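Local coordinates for protein pyruvate dehydrogenase complex, dihydrolipoamide acetyltransferase E2 component (Thermus thermophilus, PDB 2EQ9) that probably tethers the peripheral dehydrogenase subunit to the acetyltransferase core through this small E3-binding (peripheral subunit-binding) domain of a lipoyl-bearing E2 chain, at residues I16-P22 / D34-A39. Numbering follows the deposited sequence.
Sequences IPIEEVP and DVRAYA
Val-21 and Val-35 bring the two backbones to 6.0 Å between their CA atoms, and the gap widens to 7.8 Å between the CA atoms of Ile-16 and Ala-39. Residues 16-22 wrap through one short 3-10 turn, closed by Glu-20 N on Pro-17 O, while 34-39 makes up most of helix 32-39. No hydrogen bond joins the two, so they are held by van der Waals packing, of side chains on each other and on backbone carbonyls. Tyr-38 contributes the broadest surface: its CG stands anti to the backbone N (chi1 -176°), which carries the ring across to the loop. Ile-16 CG2 meets the ring edge near its plane, 3.6 Å from Tyr-38 CD2, whereas Glu-20 O sits over one face, offset toward the rim, 3.7 Å from Tyr-38 CZ. Pro-22 crosses the tyrosine at about a right angle, its CD 3.8 Å from Tyr-38 CD1. A wide aromatic suits this exposed border: the ring spans several loop residues while its OH lies near Glu-20 CB. This is the peripheral subunit-binding fold, two short helices linked by a long loop around a very small hydrophobic centre. Branched aliphatics fill that centre compactly. Val-21 divides its methyls: CG1 lies 3.6 Å from Asp-34 O, against the helix backbone, and CG2 packs on Tyr-38. Val-35 CG2 lies loosely against Ile-18 CD1; Val-35 also reaches Ala-7, Leu-10 and Ala-11, and Ile-18 touches Ala-11, so both pack the contact on helix 5-13. The extended Ile-16 side chain (chi2 176°) also sets CD1 3.9 Å from Ala-39 CB, where the small alanine lets the isoleucine tip lie against the helix. Asp-34 presents CB to Pro-22 O at 3.5 Å, while its OD2 hydrogen-bonds Arg-31 N and Ser-24 OG, tying the helix to the intervening loop.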
ATOM      1  N   ILE C  16     -26.760 -19.058  14.377  1.00 52.31           N
ATOM      2  CA  ILE C  16     -25.841 -19.987  15.027  1.00 51.26           C
ATOM      3  C   ILE C  16     -24.719 -19.256  15.760  1.00 51.90           C
ATOM      4  O   ILE C  16     -23.967 -18.489  15.154  1.00 51.18           O
ATOM      5  CB  ILE C  16     -25.171 -20.936  14.005  1.00 50.84           C
ATOM      6  CG1 ILE C  16     -26.224 -21.781  13.290  1.00 50.78           C
ATOM      7  CG2 ILE C  16     -24.179 -21.846  14.713  1.00 50.10           C
ATOM      8  CD1 ILE C  16     -25.646 -22.673  12.212  1.00 50.26           C
ATOM      9  N   PRO C  17     -24.593 -19.479  17.075  1.00 52.20           N
ATOM     10  CA  PRO C  17     -23.532 -18.820  17.845  1.00 52.73           C
ATOM     11  C   PRO C  17     -22.167 -19.280  17.321  1.00 53.57           C
ATOM     12  O   PRO C  17     -21.807 -20.453  17.438  1.00 52.92           O
ATOM     13  CB  PRO C  17     -23.813 -19.268  19.282  1.00 53.52           C
ATOM     14  CG  PRO C  17     -24.555 -20.571  19.107  1.00 53.93           C
ATOM     15  CD  PRO C  17     -25.460 -20.291  17.945  1.00 52.56           C
ATOM     16  N   ILE C  18     -21.418 -18.347  16.741  1.00 54.70           N
ATOM     17  CA  ILE C  18     -20.118 -18.649  16.152  1.00 56.72           C
ATOM     18  C   ILE C  18     -19.138 -19.383  17.060  1.00 58.76           C
ATOM     19  O   ILE C  18     -18.392 -20.249  16.598  1.00 57.91           O
ATOM     20  CB  ILE C  18     -19.432 -17.365  15.608  1.00 55.85           C
ATOM     21  CG1 ILE C  18     -18.184 -17.744  14.805  1.00 54.33           C
ATOM     22  CG2 ILE C  18     -19.067 -16.428  16.755  1.00 55.44           C
ATOM     23  CD1 ILE C  18     -18.473 -18.600  13.580  1.00 52.11           C
ATOM     24  N   GLU C  19     -19.129 -19.046  18.345  1.00 61.53           N
ATOM     25  CA  GLU C  19     -18.215 -19.703  19.274  1.00 64.47           C
ATOM     26  C   GLU C  19     -18.560 -21.172  19.489  1.00 64.71           C
ATOM     27  O   GLU C  19     -17.824 -21.897  20.157  1.00 64.82           O
ATOM     28  CB  GLU C  19     -18.193 -18.971  20.624  1.00 67.02           C
ATOM     29  CG  GLU C  19     -19.545 -18.475  21.118  1.00 69.97           C
ATOM     30  CD  GLU C  19     -20.031 -17.264  20.346  1.00 71.33           C
ATOM     31  OE1 GLU C  19     -19.231 -16.323  20.161  1.00 72.69           O
ATOM     32  OE2 GLU C  19     -21.210 -17.247  19.931  1.00 72.80           O
ATOM     33  N   GLU C  20     -19.674 -21.609  18.911  1.00 65.92           N
ATOM     34  CA  GLU C  20     -20.111 -22.993  19.054  1.00 67.19           C
ATOM     35  C   GLU C  20     -19.753 -23.830  17.830  1.00 66.98           C
ATOM     36  O   GLU C  20     -19.925 -25.049  17.836  1.00 66.22           O
ATOM     37  CB  GLU C  20     -21.626 -23.053  19.272  1.00 69.16           C
ATOM     38  CG  GLU C  20     -22.161 -22.153  20.383  1.00 72.48           C
ATOM     39  CD  GLU C  20     -21.551 -22.435  21.746  1.00 74.23           C
ATOM     40  OE1 GLU C  20     -21.488 -23.620  22.143  1.00 75.23           O
ATOM     41  OE2 GLU C  20     -21.149 -21.465  22.427  1.00 75.45           O
ATOM     42  N   VAL C  21     -19.258 -23.178  16.781  1.00 66.96           N
ATOM     43  CA  VAL C  21     -18.886 -23.878  15.552  1.00 66.75           C
ATOM     44  C   VAL C  21     -17.442 -24.377  15.581  1.00 66.94           C
ATOM     45  O   VAL C  21     -16.502 -23.584  15.648  1.00 66.70           O
ATOM     46  CB  VAL C  21     -19.050 -22.971  14.315  1.00 66.30           C
ATOM     47  CG1 VAL C  21     -18.721 -23.754  13.052  1.00 65.80           C
ATOM     48  CG2 VAL C  21     -20.462 -22.428  14.251  1.00 66.54           C
ATOM     49  N   PRO C  22     -17.247 -25.704  15.531  1.00 67.32           N
ATOM     50  CA  PRO C  22     -15.886 -26.253  15.549  1.00 67.22           C
ATOM     51  C   PRO C  22     -15.095 -25.882  14.292  1.00 67.33           C
ATOM     52  O   PRO C  22     -15.624 -25.909  13.177  1.00 65.42           O
ATOM     53  CB  PRO C  22     -16.124 -27.757  15.685  1.00 67.92           C
ATOM     54  CG  PRO C  22     -17.465 -27.956  15.018  1.00 67.86           C
ATOM     55  CD  PRO C  22     -18.257 -26.778  15.525  1.00 67.43           C
ATOM     56  N   ASP C  34     -17.131 -24.822   7.636  1.00 50.94           N
ATOM     57  CA  ASP C  34     -17.400 -25.318   8.984  1.00 51.96           C
ATOM     58  C   ASP C  34     -18.757 -24.850   9.512  1.00 51.93           C
ATOM     59  O   ASP C  34     -19.510 -25.633  10.089  1.00 51.37           O
ATOM     60  CB  ASP C  34     -16.301 -24.867   9.949  1.00 51.51           C
ATOM     61  CG  ASP C  34     -14.921 -25.292   9.498  1.00 52.86           C
ATOM     62  OD1 ASP C  34     -14.758 -26.471   9.113  1.00 55.35           O
ATOM     63  OD2 ASP C  34     -13.995 -24.453   9.537  1.00 51.14           O
ATOM     64  N   VAL C  35     -19.067 -23.573   9.319  1.00 52.49           N
ATOM     65  CA  VAL C  35     -20.336 -23.041   9.793  1.00 54.63           C
ATOM     66  C   VAL C  35     -21.490 -23.800   9.143  1.00 56.23           C
ATOM     67  O   VAL C  35     -22.468 -24.146   9.804  1.00 55.81           O
ATOM     68  CB  VAL C  35     -20.465 -21.535   9.480  1.00 54.02           C
ATOM     69  CG1 VAL C  35     -21.789 -21.006  10.004  1.00 54.63           C
ATOM     70  CG2 VAL C  35     -19.315 -20.777  10.119  1.00 53.54           C
ATOM     71  N   ARG C  36     -21.367 -24.065   7.846  1.00 58.27           N
ATOM     72  CA  ARG C  36     -22.396 -24.795   7.115  1.00 60.33           C
ATOM     73  C   ARG C  36     -22.416 -26.254   7.568  1.00 61.11           C
ATOM     74  O   ARG C  36     -23.479 -26.866   7.682  1.00 61.41           O
ATOM     75  CB  ARG C  36     -22.134 -24.712   5.608  1.00 59.76           C
ATOM     76  N   ALA C  37     -21.233 -26.803   7.828  1.00 62.30           N
ATOM     77  CA  ALA C  37     -21.109 -28.186   8.271  1.00 63.77           C
ATOM     78  C   ALA C  37     -21.824 -28.372   9.602  1.00 65.10           C
ATOM     79  O   ALA C  37     -22.435 -29.411   9.851  1.00 66.79           O
ATOM     80  CB  ALA C  37     -19.640 -28.564   8.411  1.00 63.58           C
ATOM     81  N   TYR C  38     -21.740 -27.357  10.452  1.00 65.49           N
ATOM     82  CA  TYR C  38     -22.377 -27.390  11.762  1.00 66.27           C
ATOM     83  C   TYR C  38     -23.878 -27.179  11.589  1.00 67.11           C
ATOM     84  O   TYR C  38     -24.682 -27.699  12.363  1.00 67.64           O
ATOM     85  CB  TYR C  38     -21.790 -26.287  12.651  1.00 66.36           C
ATOM     86  CG  TYR C  38     -22.295 -26.275  14.077  1.00 66.28           C
ATOM     87  CD1 TYR C  38     -21.991 -27.313  14.957  1.00 66.70           C
ATOM     88  CD2 TYR C  38     -23.067 -25.215  14.553  1.00 65.94           C
ATOM     89  CE1 TYR C  38     -22.445 -27.295  16.277  1.00 65.94           C
ATOM     90  CE2 TYR C  38     -23.523 -25.187  15.868  1.00 65.60           C
ATOM     91  CZ  TYR C  38     -23.210 -26.227  16.724  1.00 65.78           C
ATOM     92  OH  TYR C  38     -23.662 -26.196  18.023  1.00 66.45           O
ATOM     93  N   ALA C  39     -24.245 -26.419  10.561  1.00 67.32           N
ATOM     94  CA  ALA C  39     -25.644 -26.129  10.273  1.00 67.61           C
ATOM     95  C   ALA C  39     -26.404 -27.395   9.882  1.00 68.37           C
ATOM     96  O   ALA C  39     -27.617 -27.487  10.075  1.00 68.55           O
ATOM     97  CB  ALA C  39     -25.739 -25.097   9.157  1.00 67.38           C
TER